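Local structure of putative exported protein (Burkholderia pseudomallei, 4JGB) at residues A[20-30]-A[189-200]. The protein is of unknown function but has a Rossmann-type NAD(P)-binding fold, and may act as an NAD(P)-dependent oxidoreductase. Sequence-based numbering, arbitrary orientation.
Sequences RIAAEAARRGH and EDYAIAFVDEIE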
# COMPACT_ATOMS: atom_id res chain seq x y z
N ARG A 20 2.86 11.23 2.06
CA ARG A 20 4.30 10.96 2.20
C ARG A 20 4.83 10.10 1.06
O ARG A 20 5.96 10.29 0.58
CB ARG A 20 4.56 10.34 3.57
CG ARG A 20 4.62 11.42 4.61
CD ARG A 20 4.32 10.97 6.02
NE ARG A 20 4.30 12.11 6.95
CZ ARG A 20 3.20 12.80 7.29
NH1 ARG A 20 2.04 12.49 6.76
NH2 ARG A 20 3.28 13.80 8.15
N ILE A 21 4.00 9.20 0.59
CA ILE A 21 4.32 8.44 -0.60
C ILE A 21 4.43 9.37 -1.82
O ILE A 21 5.42 9.31 -2.54
CB ILE A 21 3.31 7.27 -0.83
CG1 ILE A 21 3.46 6.24 0.30
CG2 ILE A 21 3.51 6.66 -2.22
CD1 ILE A 21 2.42 5.12 0.33
N ALA A 22 3.44 10.24 -2.03
CA ALA A 22 3.47 11.13 -3.17
C ALA A 22 4.69 12.03 -3.16
O ALA A 22 5.30 12.25 -4.18
CB ALA A 22 2.19 11.99 -3.26
N ALA A 23 5.03 12.57 -2.00
CA ALA A 23 6.16 13.49 -1.88
C ALA A 23 7.50 12.76 -2.07
O ALA A 23 8.46 13.30 -2.67
CB ALA A 23 6.13 14.17 -0.51
N GLU A 24 7.57 11.54 -1.54
CA GLU A 24 8.77 10.69 -1.68
C GLU A 24 9.00 10.35 -3.15
O GLU A 24 10.15 10.33 -3.61
CB GLU A 24 8.66 9.40 -0.85
CG GLU A 24 9.86 8.45 -0.92
CD GLU A 24 11.18 9.07 -0.43
OE1 GLU A 24 11.15 9.84 0.53
OE2 GLU A 24 12.27 8.72 -0.97
N ALA A 25 7.93 10.07 -3.88
CA ALA A 25 8.07 9.75 -5.29
C ALA A 25 8.43 11.01 -6.12
O ALA A 25 9.35 10.96 -6.93
CB ALA A 25 6.84 9.05 -5.85
N ALA A 26 7.72 12.12 -5.87
CA ALA A 26 8.01 13.40 -6.55
C ALA A 26 9.45 13.87 -6.36
O ALA A 26 10.09 14.29 -7.32
CB ALA A 26 7.04 14.50 -6.12
N ARG A 27 9.98 13.78 -5.13
CA ARG A 27 11.30 14.33 -4.87
C ARG A 27 12.40 13.52 -5.59
O ARG A 27 13.54 14.02 -5.72
CB ARG A 27 11.58 14.42 -3.36
CG ARG A 27 11.85 13.09 -2.63
CD ARG A 27 11.90 13.33 -1.11
NE ARG A 27 13.11 14.09 -0.74
CZ ARG A 27 13.37 14.66 0.45
NH1 ARG A 27 12.51 14.60 1.46
NH2 ARG A 27 14.53 15.31 0.62
N ARG A 28 12.06 12.31 -6.05
CA ARG A 28 12.99 11.42 -6.78
C ARG A 28 12.93 11.68 -8.29
O ARG A 28 13.74 11.15 -9.07
CB ARG A 28 12.68 9.93 -6.51
CG ARG A 28 12.77 9.51 -5.05
CD ARG A 28 12.50 8.00 -4.88
NE ARG A 28 12.46 7.60 -3.47
CZ ARG A 28 12.67 6.37 -2.99
NH1 ARG A 28 12.94 5.34 -3.77
NH2 ARG A 28 12.61 6.19 -1.68
N GLY A 29 11.95 12.46 -8.71
CA GLY A 29 11.81 12.79 -10.15
C GLY A 29 10.77 11.91 -10.83
O GLY A 29 10.60 11.99 -12.05
N HIS A 30 10.04 11.08 -10.06
CA HIS A 30 8.91 10.34 -10.66
C HIS A 30 7.80 11.33 -10.94
O HIS A 30 7.68 12.33 -10.24
CB HIS A 30 8.42 9.19 -9.74
CG HIS A 30 9.47 8.15 -9.48
ND1 HIS A 30 10.11 7.47 -10.49
CD2 HIS A 30 9.98 7.67 -8.32
CE1 HIS A 30 10.98 6.62 -9.96
NE2 HIS A 30 10.90 6.72 -8.64
N GLU A 189 7.35 8.50 7.02
CA GLU A 189 8.35 8.97 6.05
C GLU A 189 9.20 7.77 5.63
O GLU A 189 9.47 7.60 4.43
CB GLU A 189 9.28 10.07 6.67
CG GLU A 189 8.64 11.43 7.02
CD GLU A 189 7.65 11.34 8.18
OE1 GLU A 189 7.71 10.34 8.93
OE2 GLU A 189 6.78 12.27 8.31
N ASP A 190 9.68 6.99 6.61
CA ASP A 190 10.45 5.79 6.27
C ASP A 190 9.62 4.74 5.53
O ASP A 190 10.12 4.13 4.58
CB ASP A 190 11.17 5.20 7.49
CG ASP A 190 12.45 5.97 7.81
OD1 ASP A 190 13.06 6.54 6.88
OD2 ASP A 190 12.84 6.02 9.00
N TYR A 191 8.38 4.50 5.95
CA TYR A 191 7.50 3.59 5.21
C TYR A 191 7.37 4.03 3.74
O TYR A 191 7.45 3.20 2.81
CB TYR A 191 6.12 3.49 5.87
CG TYR A 191 5.13 2.66 5.07
CD1 TYR A 191 5.00 1.28 5.29
CD2 TYR A 191 4.27 3.28 4.14
CE1 TYR A 191 4.07 0.54 4.56
CE2 TYR A 191 3.36 2.54 3.40
CZ TYR A 191 3.26 1.18 3.61
OH TYR A 191 2.33 0.46 2.89
N ALA A 192 7.23 5.33 3.53
CA ALA A 192 7.17 5.88 2.18
C ALA A 192 8.51 5.62 1.39
O ALA A 192 8.49 5.24 0.22
CB ALA A 192 6.83 7.38 2.23
N ILE A 193 9.66 5.80 2.04
CA ILE A 193 10.93 5.37 1.40
C ILE A 193 10.81 3.90 0.95
O ILE A 193 11.03 3.61 -0.20
CB ILE A 193 12.18 5.62 2.29
CG1 ILE A 193 12.34 7.14 2.54
CG2 ILE A 193 13.43 4.99 1.63
CD1 ILE A 193 13.51 7.60 3.39
N ALA A 194 10.49 3.00 1.86
CA ALA A 194 10.30 1.58 1.53
C ALA A 194 9.34 1.31 0.37
O ALA A 194 9.64 0.48 -0.52
CB ALA A 194 9.87 0.78 2.76
N PHE A 195 8.22 2.03 0.36
CA PHE A 195 7.10 1.75 -0.53
C PHE A 195 7.55 2.14 -1.93
O PHE A 195 7.44 1.35 -2.89
CB PHE A 195 5.86 2.56 -0.07
CG PHE A 195 4.58 2.25 -0.80
CD1 PHE A 195 4.30 2.80 -2.06
CD2 PHE A 195 3.60 1.46 -0.20
CE1 PHE A 195 3.09 2.56 -2.70
CE2 PHE A 195 2.38 1.22 -0.85
CZ PHE A 195 2.13 1.78 -2.09
N VAL A 196 8.12 3.35 -2.04
CA VAL A 196 8.60 3.85 -3.33
C VAL A 196 9.86 3.07 -3.80
O VAL A 196 10.04 2.85 -5.00
CB VAL A 196 8.85 5.38 -3.27
CG1 VAL A 196 9.51 5.86 -4.56
CG2 VAL A 196 7.55 6.17 -3.03
N ASP A 197 10.72 2.62 -2.87
CA ASP A 197 11.88 1.76 -3.26
C ASP A 197 11.31 0.49 -3.91
O ASP A 197 11.86 -0.03 -4.90
CB ASP A 197 12.74 1.29 -2.05
CG ASP A 197 13.66 2.37 -1.49
OD1 ASP A 197 13.92 3.41 -2.11
OD2 ASP A 197 14.17 2.12 -0.38
N GLU A 198 10.22 -0.01 -3.37
CA GLU A 198 9.65 -1.27 -3.84
C GLU A 198 9.02 -1.11 -5.21
O GLU A 198 9.13 -1.99 -6.06
CB GLU A 198 8.65 -1.89 -2.83
CG GLU A 198 7.98 -3.21 -3.29
CD GLU A 198 8.96 -4.25 -3.86
OE1 GLU A 198 10.17 -4.20 -3.53
OE2 GLU A 198 8.52 -5.15 -4.64
N ILE A 199 8.37 0.03 -5.42
CA ILE A 199 7.91 0.44 -6.76
C ILE A 199 9.04 0.39 -7.80
O ILE A 199 8.83 -0.10 -8.90
CB ILE A 199 7.26 1.84 -6.76
CG1 ILE A 199 5.94 1.81 -5.96
CG2 ILE A 199 7.03 2.35 -8.19
CD1 ILE A 199 5.20 3.13 -5.91
N GLU A 200 10.22 0.87 -7.43
CA GLU A 200 11.38 0.88 -8.34
C GLU A 200 12.04 -0.49 -8.45
O GLU A 200 12.45 -0.87 -9.51
CB GLU A 200 12.44 1.87 -7.85
CG GLU A 200 12.05 3.33 -8.00
CD GLU A 200 12.88 4.24 -7.11
OE1 GLU A 200 13.85 3.75 -6.49
OE2 GLU A 200 12.53 5.44 -7.01
O HOH W 1 9.77 9.95 2.97
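Knobs-into-holes packing of two helices is exemplified where Ile21 of helix 16-27 sits among Tyr191, Ala192, Phe195 and Val196 of helix 188-201. Ile21 CD1 lies over the centre of the Phe195 ring in a CH-pi contact, 3.7 Å from the centroid, while the edge of Tyr191 borders the same methyl. Phe195 CG is anti to the backbone N (chi1 -173°), which turns a face of the ring to Ile21, while the ring also touches Val103 and Val105 of strand 101-105. Small Ala192 is consistent with the close approach of the backbones here: Ala192 CB comes within 3.5 Å of Arg20 O, and the axes of segments 20-27 and 189-200 pass 8.6 Å apart at -57°. Both helices pack on one face of the central, mostly parallel sheet of a Rossmann-type fold, helix 16-27 being the one that follows the first strand, 7-11. Beyond Val196, a salt-bridge network gathers round Arg28, whose chain runs extended from CG to NE. Val196 CG1 lies against one guanidinium face, leaving the edge to carboxylates. Arg28 NE and NH2 grip Glu24 OE2 side-on, and Arg28 NH1 reaches Asp197 OD1 at 2.7 Å; its bonds to Glu200 are long and weak. Glu200 is held more firmly by His30, just past the Schellman motif at Gly29: His30 NE2 lies 2.6 Å from Glu200 OE2, in the ring plane and on the anti lone pair, with a nearly straight N-H...O of 170°. Arg28's positive charge, set among three carboxylates, probably favours their ionised forms. Glu24 OE1 takes a hydrogen bond from a water that also donates to Glu189 O; Glu24 OE1 also forms a salt bridge with Arg165. At the other end, Arg20 NE meets Glu189 OE2 at 2.8 Å from above the carboxylate plane, the two flat groups being nearly perpendicular, while Arg20 NH1 bonds to Met16 O.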